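Local structure of variant surface glycoprotein MITAT 1.1 (Trypanosoma brucei brucei, 5LY9) at residues A99-E113 with R135-M149. The protein forms the dense coat on the parasite's surface, and by switching among many antigenically distinct versions the trypanosome evades the host immune response. Sequence-based numbering, arbitrary orientation.
Sequences AYLKGSIDEFLNLLE and RRETKLDDQECALSM. With GOL (glycerol), chain E.
R135 and E113 pair side-on: NE reaches E113 OE2 at 2.7 Å on its syn lone pair, and NH2 reaches E113 OE1 at 3.0 Å. The carboxylate and guanidinium planes lie only 22° apart. A bend at chi3 (-72°) turns the edge of the guanidinium toward its own segment, where NH1 bonds to E137 O, and NH1 and NH2 both grip C145 O; with E113, these in-plane partners hold the group's rotation. L140 sets CD2 against the same carboxylate, 3.8 Å from E113 OE2. The short antiparallel three-stranded sheet, turning twice through type II' turns, packs against the later part of segment 99-113, a piece of the long helix 62-114 in the elongated, helical N-terminal domain of an A-type VSG, and also against helix 8-21. C145, disulfide-bonded to C15 on helix 8-21, lays SG 4.1 Å from L109 CD1. A146 O takes a bond from a water that K102 NZ also holds. L147, centre of an inverse gamma turn, spreads its two methyls over one face of the helix: CD1 sits 3.8 Å from N110 N, while CD2 meets D106 OD1 and L109 CD1. Its carbonyl O accepts from two hydroxyls of a glycerol, probably from the crystallisation liquor, whose third hydroxyl bonds to E107 OE1. S148 O receives K102 NZ at 2.8 Å, from above the carbonyl plane; that ammonium also bridges to D106 OD2, an oxygen shared with Y100 OH of the second subunit, and bonds T18 of helix 8-21. M149, folded at chi2 and chi3, brings CE to 3.7 Å from A99 CB, beside K102 CD.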
ATOM      1  N   ALA A  99      -9.243  -5.176   4.272  1.00 17.70           N
ATOM      2  CA  ALA A  99      -8.857  -5.643   5.564  1.00 17.45           C
ATOM      3  C   ALA A  99      -9.799  -5.134   6.646  1.00 17.68           C
ATOM      4  O   ALA A  99     -10.176  -5.861   7.550  1.00 18.01           O
ATOM      5  CB  ALA A  99      -7.431  -5.245   5.840  1.00 18.43           C
ATOM      6  N   TYR A 100     -10.260  -3.878   6.524  1.00 17.91           N
ATOM      7  CA  TYR A 100     -11.169  -3.324   7.538  1.00 18.69           C
ATOM      8  C   TYR A 100     -12.508  -4.052   7.557  1.00 18.96           C
ATOM      9  O   TYR A 100     -13.014  -4.455   8.617  1.00 19.18           O
ATOM     10  CB  TYR A 100     -11.378  -1.828   7.232  1.00 18.50           C
ATOM     11  CG  TYR A 100     -12.243  -1.093   8.233  1.00 18.91           C
ATOM     12  CD1 TYR A 100     -11.986  -1.122   9.631  1.00 19.34           C
ATOM     13  CD2 TYR A 100     -13.346  -0.382   7.801  1.00 20.62           C
ATOM     14  CE1 TYR A 100     -12.757  -0.427  10.505  1.00 19.91           C
ATOM     15  CE2 TYR A 100     -14.146   0.343   8.696  1.00 21.47           C
ATOM     16  CZ  TYR A 100     -13.865   0.299  10.059  1.00 21.57           C
ATOM     17  OH  TYR A 100     -14.671   0.973  10.939  1.00 21.61           O
ATOM     18  N   LEU A 101     -13.101  -4.217   6.373  1.00 19.53           N
ATOM     19  CA  LEU A 101     -14.342  -4.979   6.222  1.00 19.70           C
ATOM     20  C   LEU A 101     -14.167  -6.427   6.705  1.00 19.29           C
ATOM     21  O   LEU A 101     -15.025  -6.932   7.493  1.00 18.70           O
ATOM     22  CB  LEU A 101     -14.846  -4.893   4.778  1.00 19.77           C
ATOM     23  CG  LEU A 101     -16.069  -5.741   4.533  1.00 19.86           C
ATOM     24  CD1 LEU A 101     -17.212  -5.247   5.352  1.00 21.38           C
ATOM     25  CD2 LEU A 101     -16.407  -5.698   3.029  1.00 21.08           C
ATOM     26  N   LYS A 102     -13.047  -7.068   6.355  1.00 18.91           N
ATOM     27  CA  LYS A 102     -12.769  -8.428   6.800  1.00 18.60           C
ATOM     28  C   LYS A 102     -12.685  -8.520   8.300  1.00 19.46           C
ATOM     29  O   LYS A 102     -13.191  -9.496   8.935  1.00 19.50           O
ATOM     30  CB  LYS A 102     -11.496  -8.907   6.167  1.00 19.06           C
ATOM     31  CG  LYS A 102     -11.152 -10.295   6.568  1.00 19.78           C
ATOM     32  CD  LYS A 102     -10.078 -10.884   5.722  1.00 20.49           C
ATOM     33  CE  LYS A 102      -9.277 -11.998   6.364  1.00 20.93           C
ATOM     34  NZ  LYS A 102     -10.109 -13.138   6.901  1.00 21.69           N
ATOM     35  N   GLY A 103     -12.111  -7.478   8.935  1.00 19.92           N
ATOM     36  CA  GLY A 103     -12.003  -7.508  10.416  1.00 20.60           C
ATOM     37  C   GLY A 103     -13.335  -7.496  11.078  1.00 20.32           C
ATOM     38  O   GLY A 103     -13.560  -8.182  12.094  1.00 19.40           O
ATOM     39  N   SER A 104     -14.297  -6.745  10.543  1.00 19.76           N
ATOM     40  CA  SER A 104     -15.598  -6.741  11.126  1.00 19.91           C
ATOM     41  C   SER A 104     -16.370  -8.037  10.865  1.00 19.52           C
ATOM     42  O   SER A 104     -17.018  -8.579  11.795  1.00 20.04           O
ATOM     43  CB  SER A 104     -16.490  -5.592  10.588  1.00 21.24           C
ATOM     44  OG  SER A 104     -15.813  -4.293  10.863  1.00 22.13           O
ATOM     45  N   ILE A 105     -16.309  -8.548   9.620  1.00 19.85           N
ATOM     46  CA  ILE A 105     -16.911  -9.838   9.326  1.00 19.94           C
ATOM     47  C   ILE A 105     -16.351 -10.915  10.254  1.00 20.23           C
ATOM     48  O   ILE A 105     -17.107 -11.680  10.839  1.00 20.73           O
ATOM     49  CB  ILE A 105     -16.694 -10.226   7.869  1.00 20.35           C
ATOM     50  CG1 ILE A 105     -17.471  -9.210   6.990  1.00 19.96           C
ATOM     51  CG2 ILE A 105     -17.128 -11.662   7.626  1.00 20.76           C
ATOM     52  CD1 ILE A 105     -17.091  -9.381   5.529  1.00 21.56           C
ATOM     53  N   ASP A 106     -15.045 -10.981  10.389  1.00 18.41           N
ATOM     54  CA  ASP A 106     -14.450 -12.068  11.169  1.00 19.49           C
ATOM     55  C   ASP A 106     -14.878 -11.966  12.650  1.00 19.69           C
ATOM     56  O   ASP A 106     -15.123 -12.964  13.344  1.00 19.60           O
ATOM     57  CB  ASP A 106     -12.917 -12.072  11.013  1.00 20.78           C
ATOM     58  CG  ASP A 106     -12.442 -12.540   9.644  1.00 18.92           C
ATOM     59  OD1 ASP A 106     -13.304 -12.936   8.807  1.00 19.93           O
ATOM     60  OD2 ASP A 106     -11.187 -12.528   9.443  1.00 19.82           O
ATOM     61  N   GLU A 107     -14.912 -10.741  13.157  1.00 20.68           N
ATOM     62  CA  GLU A 107     -15.264 -10.536  14.582  1.00 20.39           C
ATOM     63  C   GLU A 107     -16.716 -10.982  14.801  1.00 20.69           C
ATOM     64  O   GLU A 107     -17.043 -11.672  15.800  1.00 20.50           O
ATOM     65  CB  GLU A 107     -15.007  -9.103  14.995  1.00 19.71           C
ATOM     66  CG  GLU A 107     -15.368  -8.729  16.433  1.00 20.15           C
ATOM     67  CD  GLU A 107     -14.474  -9.371  17.488  1.00 21.55           C
ATOM     68  OE1 GLU A 107     -13.280  -9.678  17.128  1.00 21.44           O
ATOM     69  OE2 GLU A 107     -14.970  -9.440  18.682  1.00 21.43           O
ATOM     70  N   PHE A 108     -17.619 -10.579  13.913  1.00 21.29           N
ATOM     71  CA  PHE A 108     -19.050 -10.922  14.120  1.00 21.67           C
ATOM     72  C   PHE A 108     -19.257 -12.430  13.935  1.00 21.71           C
ATOM     73  O   PHE A 108     -19.991 -13.065  14.720  1.00 21.71           O
ATOM     74  CB  PHE A 108     -20.010 -10.083  13.323  1.00 22.69           C
ATOM     75  CG  PHE A 108     -21.382 -10.115  13.861  1.00 24.33           C
ATOM     76  CD1 PHE A 108     -21.702  -9.368  15.027  1.00 26.06           C
ATOM     77  CD2 PHE A 108     -22.309 -10.984  13.354  1.00 24.77           C
ATOM     78  CE1 PHE A 108     -22.949  -9.432  15.554  1.00 26.64           C
ATOM     79  CE2 PHE A 108     -23.578 -11.036  13.898  1.00 25.29           C
ATOM     80  CZ  PHE A 108     -23.888 -10.321  14.988  1.00 25.70           C
ATOM     81  N   LEU A 109     -18.685 -13.005  12.874  1.00 20.90           N
ATOM     82  CA  LEU A 109     -18.807 -14.454  12.694  1.00 21.33           C
ATOM     83  C   LEU A 109     -18.235 -15.230  13.880  1.00 20.95           C
ATOM     84  O   LEU A 109     -18.831 -16.219  14.319  1.00 21.37           O
ATOM     85  CB  LEU A 109     -18.157 -14.970  11.400  1.00 21.70           C
ATOM     86  CG  LEU A 109     -18.833 -14.640  10.064  1.00 23.39           C
ATOM     87  CD1 LEU A 109     -17.962 -15.105   8.938  1.00 24.84           C
ATOM     88  CD2 LEU A 109     -20.202 -15.248   9.882  1.00 25.76           C
ATOM     89  N   ASN A 110     -17.071 -14.802  14.366  1.00 21.26           N
ATOM     90  CA  ASN A 110     -16.469 -15.418  15.522  1.00 22.31           C
ATOM     91  C   ASN A 110     -17.428 -15.344  16.727  1.00 21.69           C
ATOM     92  O   ASN A 110     -17.542 -16.339  17.503  1.00 21.69           O
ATOM     93  CB  ASN A 110     -15.142 -14.766  15.889  1.00 21.94           C
ATOM     94  CG  ASN A 110     -14.499 -15.373  17.138  1.00 23.16           C
ATOM     95  OD1 ASN A 110     -13.954 -16.465  17.079  1.00 23.35           O
ATOM     96  ND2 ASN A 110     -14.612 -14.697  18.253  1.00 24.35           N
ATOM     97  N   LEU A 111     -18.087 -14.179  16.916  1.00 21.24           N
ATOM     98  CA  LEU A 111     -18.941 -14.042  18.085  1.00 21.78           C
ATOM     99  C   LEU A 111     -20.131 -15.027  17.941  1.00 22.36           C
ATOM    100  O   LEU A 111     -20.439 -15.747  18.874  1.00 21.64           O
ATOM    101  CB  LEU A 111     -19.467 -12.594  18.207  1.00 21.82           C
ATOM    102  CG  LEU A 111     -20.528 -12.418  19.277  1.00 21.61           C
ATOM    103  CD1 LEU A 111     -19.959 -12.749  20.667  1.00 22.28           C
ATOM    104  CD2 LEU A 111     -21.056 -11.031  19.246  1.00 22.22           C
ATOM    105  N   LEU A 112     -20.752 -15.093  16.766  1.00 21.80           N
ATOM    106  CA  LEU A 112     -21.858 -16.001  16.557  1.00 22.64           C
ATOM    107  C   LEU A 112     -21.404 -17.430  16.773  1.00 22.75           C
ATOM    108  O   LEU A 112     -22.139 -18.225  17.425  1.00 22.85           O
ATOM    109  CB  LEU A 112     -22.498 -15.874  15.196  1.00 24.09           C
ATOM    110  CG  LEU A 112     -23.240 -14.593  14.900  1.00 24.25           C
ATOM    111  CD1 LEU A 112     -23.788 -14.591  13.465  1.00 25.35           C
ATOM    112  CD2 LEU A 112     -24.268 -14.345  15.928  1.00 24.10           C
ATOM    113  N   GLU A 113     -20.236 -17.802  16.251  1.00 21.83           N
ATOM    114  CA  GLU A 113     -19.709 -19.139  16.513  1.00 22.58           C
ATOM    115  C   GLU A 113     -19.561 -19.446  17.985  1.00 22.92           C
ATOM    116  O   GLU A 113     -19.768 -20.598  18.456  1.00 24.11           O
ATOM    117  CB  GLU A 113     -18.389 -19.346  15.770  1.00 22.92           C
ATOM    118  CG  GLU A 113     -17.997 -20.787  15.660  1.00 24.70           C
ATOM    119  CD  GLU A 113     -16.714 -20.989  14.832  1.00 26.09           C
ATOM    120  OE1 GLU A 113     -16.302 -20.031  14.088  1.00 26.21           O
ATOM    121  OE2 GLU A 113     -16.128 -22.116  14.940  1.00 28.64           O
ATOM    122  N   ARG A 135     -16.962 -26.766  13.290  1.00 25.56           N
ATOM    123  CA  ARG A 135     -15.666 -26.285  12.878  1.00 25.63           C
ATOM    124  C   ARG A 135     -14.714 -27.418  12.874  1.00 26.17           C
ATOM    125  O   ARG A 135     -14.606 -28.190  13.858  1.00 25.00           O
ATOM    126  CB  ARG A 135     -15.077 -25.221  13.826  1.00 27.07           C
ATOM    127  CG  ARG A 135     -13.749 -24.744  13.221  1.00 27.16           C
ATOM    128  CD  ARG A 135     -13.329 -23.426  13.706  1.00 26.88           C
ATOM    129  NE  ARG A 135     -14.139 -22.366  13.184  1.00 26.53           N
ATOM    130  CZ  ARG A 135     -13.874 -21.717  12.054  1.00 25.67           C
ATOM    131  NH1 ARG A 135     -12.925 -22.145  11.242  1.00 23.97           N
ATOM    132  NH2 ARG A 135     -14.589 -20.672  11.750  1.00 24.57           N
ATOM    133  N   ARG A 136     -13.984 -27.543  11.778  1.00 27.71           N
ATOM    134  CA  ARG A 136     -12.829 -28.426  11.679  1.00 29.48           C
ATOM    135  C   ARG A 136     -11.666 -27.625  11.143  1.00 29.93           C
ATOM    136  O   ARG A 136     -11.635 -27.315   9.948  1.00 28.93           O
ATOM    137  CB  ARG A 136     -13.131 -29.613  10.762  1.00 32.64           C
ATOM    138  CG  ARG A 136     -14.435 -30.339  11.069  1.00 37.62           C
ATOM    139  CD  ARG A 136     -14.568 -31.651  10.271  1.00 43.19           C
ATOM    140  NE  ARG A 136     -15.758 -32.414  10.683  1.00 45.29           N
ATOM    141  CZ  ARG A 136     -17.011 -32.096  10.353  1.00 49.44           C
ATOM    142  NH1 ARG A 136     -17.301 -31.037   9.592  1.00 50.12           N
ATOM    143  NH2 ARG A 136     -18.002 -32.835  10.825  1.00 53.30           N
ATOM    144  N   GLU A 137     -10.730 -27.260  12.010  1.00 27.67           N
ATOM    145  CA  GLU A 137      -9.599 -26.404  11.610  1.00 28.66           C
ATOM    146  C   GLU A 137     -10.135 -25.125  11.020  1.00 26.60           C
ATOM    147  O   GLU A 137     -10.897 -24.399  11.671  1.00 26.27           O
ATOM    148  CB  GLU A 137      -8.701 -27.126  10.614  1.00 32.29           C
ATOM    149  CG  GLU A 137      -8.473 -28.562  10.915  1.00 40.49           C
ATOM    150  CD  GLU A 137      -7.705 -28.729  12.132  1.00 48.13           C
ATOM    151  OE1 GLU A 137      -6.724 -27.951  12.250  1.00 61.63           O
ATOM    152  OE2 GLU A 137      -8.072 -29.639  12.940  1.00 61.51           O
ATOM    153  N   THR A 138      -9.843 -24.849   9.749  1.00 23.84           N
ATOM    154  CA  THR A 138     -10.233 -23.564   9.153  1.00 24.30           C
ATOM    155  C   THR A 138     -11.604 -23.597   8.485  1.00 23.12           C
ATOM    156  O   THR A 138     -12.057 -22.590   8.015  1.00 24.09           O
ATOM    157  CB  THR A 138      -9.223 -23.170   8.093  1.00 24.47           C
ATOM    158  OG1 THR A 138      -9.106 -24.224   7.130  1.00 24.56           O
ATOM    159  CG2 THR A 138      -7.916 -22.839   8.757  1.00 27.08           C
ATOM    160  N   LYS A 139     -12.259 -24.732   8.495  1.00 23.28           N
ATOM    161  CA  LYS A 139     -13.529 -24.971   7.820  1.00 23.99           C
ATOM    162  C   LYS A 139     -14.716 -24.902   8.799  1.00 24.44           C
ATOM    163  O   LYS A 139     -14.606 -25.360   9.949  1.00 23.99           O
ATOM    164  CB  LYS A 139     -13.550 -26.373   7.243  1.00 27.00           C
ATOM    165  CG  LYS A 139     -12.504 -26.653   6.191  1.00 28.93           C
ATOM    166  CD  LYS A 139     -12.443 -28.123   5.834  1.00 31.03           C
ATOM    167  CE  LYS A 139     -12.093 -29.146   6.905  1.00 34.69           C
ATOM    168  NZ  LYS A 139     -10.696 -29.028   7.188  1.00 37.10           N
ATOM    169  N   LEU A 140     -15.836 -24.379   8.323  1.00 23.26           N
ATOM    170  CA  LEU A 140     -17.096 -24.499   9.005  1.00 23.60           C
ATOM    171  C   LEU A 140     -17.952 -25.304   8.082  1.00 26.35           C
ATOM    172  O   LEU A 140     -18.238 -24.914   6.983  1.00 24.00           O
ATOM    173  CB  LEU A 140     -17.769 -23.123   9.234  1.00 24.51           C
ATOM    174  CG  LEU A 140     -17.430 -22.397  10.475  1.00 26.41           C
ATOM    175  CD1 LEU A 140     -18.144 -21.014  10.432  1.00 26.85           C
ATOM    176  CD2 LEU A 140     -17.787 -23.178  11.728  1.00 25.35           C
ATOM    177  N   ASP A 141     -18.357 -26.468   8.579  1.00 28.33           N
ATOM    178  CA  ASP A 141     -18.811 -27.559   7.727  1.00 30.69           C
ATOM    179  C   ASP A 141     -17.914 -27.748   6.515  1.00 30.99           C
ATOM    180  O   ASP A 141     -16.720 -28.068   6.619  1.00 30.05           O
ATOM    181  CB  ASP A 141     -20.250 -27.308   7.367  1.00 33.09           C
ATOM    182  CG  ASP A 141     -21.218 -27.488   8.574  1.00 35.53           C
ATOM    183  OD1 ASP A 141     -21.028 -28.280   9.594  1.00 35.98           O
ATOM    184  OD2 ASP A 141     -22.212 -26.800   8.423  1.00 35.71           O
ATOM    185  N   ASP A 142     -18.445 -27.589   5.356  1.00 30.41           N
ATOM    186  CA  ASP A 142     -17.561 -27.839   4.233  1.00 32.92           C
ATOM    187  C   ASP A 142     -16.974 -26.556   3.660  1.00 27.97           C
ATOM    188  O   ASP A 142     -16.412 -26.618   2.608  1.00 26.99           O
ATOM    189  CB  ASP A 142     -18.307 -28.622   3.168  1.00 34.94           C
ATOM    190  CG  ASP A 142     -19.563 -27.949   2.690  1.00 42.00           C
ATOM    191  OD1 ASP A 142     -20.135 -27.096   3.421  1.00 43.68           O
ATOM    192  OD2 ASP A 142     -20.030 -28.329   1.555  1.00 51.24           O
ATOM    193  N   GLN A 143     -17.150 -25.404   4.313  1.00 24.56           N
ATOM    194  CA  GLN A 143     -16.780 -24.115   3.736  1.00 23.35           C
ATOM    195  C   GLN A 143     -15.533 -23.571   4.451  1.00 23.25           C
ATOM    196  O   GLN A 143     -15.550 -23.430   5.678  1.00 21.86           O
ATOM    197  CB  GLN A 143     -17.945 -23.152   3.909  1.00 25.71           C
ATOM    198  CG  GLN A 143     -17.732 -21.716   3.458  1.00 26.86           C
ATOM    199  CD  GLN A 143     -17.145 -21.541   2.089  1.00 29.29           C
ATOM    200  OE1 GLN A 143     -17.767 -22.041   1.137  1.00 29.90           O
ATOM    201  NE2 GLN A 143     -15.949 -20.801   1.940  1.00 27.12           N
ATOM    202  N   GLU A 144     -14.496 -23.241   3.692  1.00 22.37           N
ATOM    203  CA  GLU A 144     -13.371 -22.547   4.284  1.00 22.24           C
ATOM    204  C   GLU A 144     -13.885 -21.250   4.933  1.00 21.51           C
ATOM    205  O   GLU A 144     -14.646 -20.464   4.328  1.00 21.48           O
ATOM    206  CB  GLU A 144     -12.341 -22.247   3.241  1.00 23.24           C
ATOM    207  CG  GLU A 144     -11.112 -21.609   3.725  1.00 23.06           C
ATOM    208  CD  GLU A 144     -10.199 -22.401   4.631  1.00 25.20           C
ATOM    209  OE1 GLU A 144     -10.425 -23.585   4.935  1.00 26.51           O
ATOM    210  OE2 GLU A 144      -9.146 -21.784   5.020  1.00 26.58           O
ATOM    211  N   CYS A 145     -13.484 -21.061   6.175  1.00 21.28           N
ATOM    212  CA  CYS A 145     -13.869 -19.893   6.957  1.00 21.37           C
ATOM    213  C   CYS A 145     -12.827 -19.598   8.043  1.00 21.47           C
ATOM    214  O   CYS A 145     -13.099 -19.781   9.252  1.00 22.70           O
ATOM    215  CB  CYS A 145     -15.246 -20.140   7.541  1.00 22.41           C
ATOM    216  SG  CYS A 145     -16.131 -18.613   7.939  1.00 25.02           S
ATOM    217  N   ALA A 146     -11.658 -19.158   7.601  1.00 21.84           N
ATOM    218  CA  ALA A 146     -10.547 -18.934   8.506  1.00 24.25           C
ATOM    219  C   ALA A 146     -10.779 -17.487   8.939  1.00 24.72           C
ATOM    220  O   ALA A 146     -10.646 -16.516   8.121  1.00 30.05           O
ATOM    221  CB  ALA A 146      -9.193 -19.105   7.857  1.00 24.30           C
ATOM    222  N   LEU A 147     -10.991 -17.325  10.214  1.00 24.25           N
ATOM    223  CA  LEU A 147     -11.263 -15.917  10.718  1.00 23.12           C
ATOM    224  C   LEU A 147      -9.883 -15.352  11.115  1.00 23.00           C
ATOM    225  O   LEU A 147      -9.587 -15.078  12.286  1.00 24.53           O
ATOM    226  CB  LEU A 147     -12.201 -16.005  11.850  1.00 22.72           C
ATOM    227  CG  LEU A 147     -13.469 -16.754  11.519  1.00 23.33           C
ATOM    228  CD1 LEU A 147     -14.410 -16.864  12.693  1.00 22.63           C
ATOM    229  CD2 LEU A 147     -14.193 -16.069  10.363  1.00 23.54           C
ATOM    230  N   SER A 148      -9.038 -15.226  10.088  1.00 22.34           N
ATOM    231  CA  SER A 148      -7.673 -14.790  10.260  1.00 22.97           C
ATOM    232  C   SER A 148      -7.197 -14.112   9.003  1.00 22.57           C
ATOM    233  O   SER A 148      -7.813 -14.284   7.951  1.00 24.45           O
ATOM    234  CB  SER A 148      -6.719 -15.987  10.565  1.00 23.75           C
ATOM    235  OG  SER A 148      -6.792 -16.950   9.537  1.00 24.22           O
ATOM    236  N   MET A 149      -6.063 -13.410   9.077  1.00 21.51           N
ATOM    237  CA  MET A 149      -5.518 -12.715   7.947  1.00 21.49           C
ATOM    238  C   MET A 149      -4.179 -13.337   7.628  1.00 22.53           C
ATOM    239  O   MET A 149      -3.341 -13.507   8.535  1.00 23.06           O
ATOM    240  CB  MET A 149      -5.326 -11.212   8.269  1.00 22.68           C
ATOM    241  CG  MET A 149      -4.665 -10.361   7.177  1.00 22.06           C
ATOM    242  SD  MET A 149      -5.698 -10.146   5.751  1.00 22.15           S
ATOM    243  CE  MET A 149      -6.784  -8.837   6.347  1.00 23.15           C
TER
HETATM  244  C1  GOL E 406     -11.442 -14.638  15.169  1.00 34.04           C
HETATM  245  O1  GOL E 406     -10.336 -15.516  14.912  1.00 32.90           O
HETATM  246  C2  GOL E 406     -11.006 -13.186  15.038  1.00 33.06           C
HETATM  247  O2  GOL E 406     -10.573 -12.974  13.699  1.00 43.96           O
HETATM  248  C3  GOL E 406     -12.163 -12.247  15.225  1.00 31.39           C
HETATM  249  O3  GOL E 406     -12.612 -12.215  16.593  1.00 29.53           O
HETATM  250  O   HOH W   1      -9.818 -15.953   5.725  1.00 34.61           O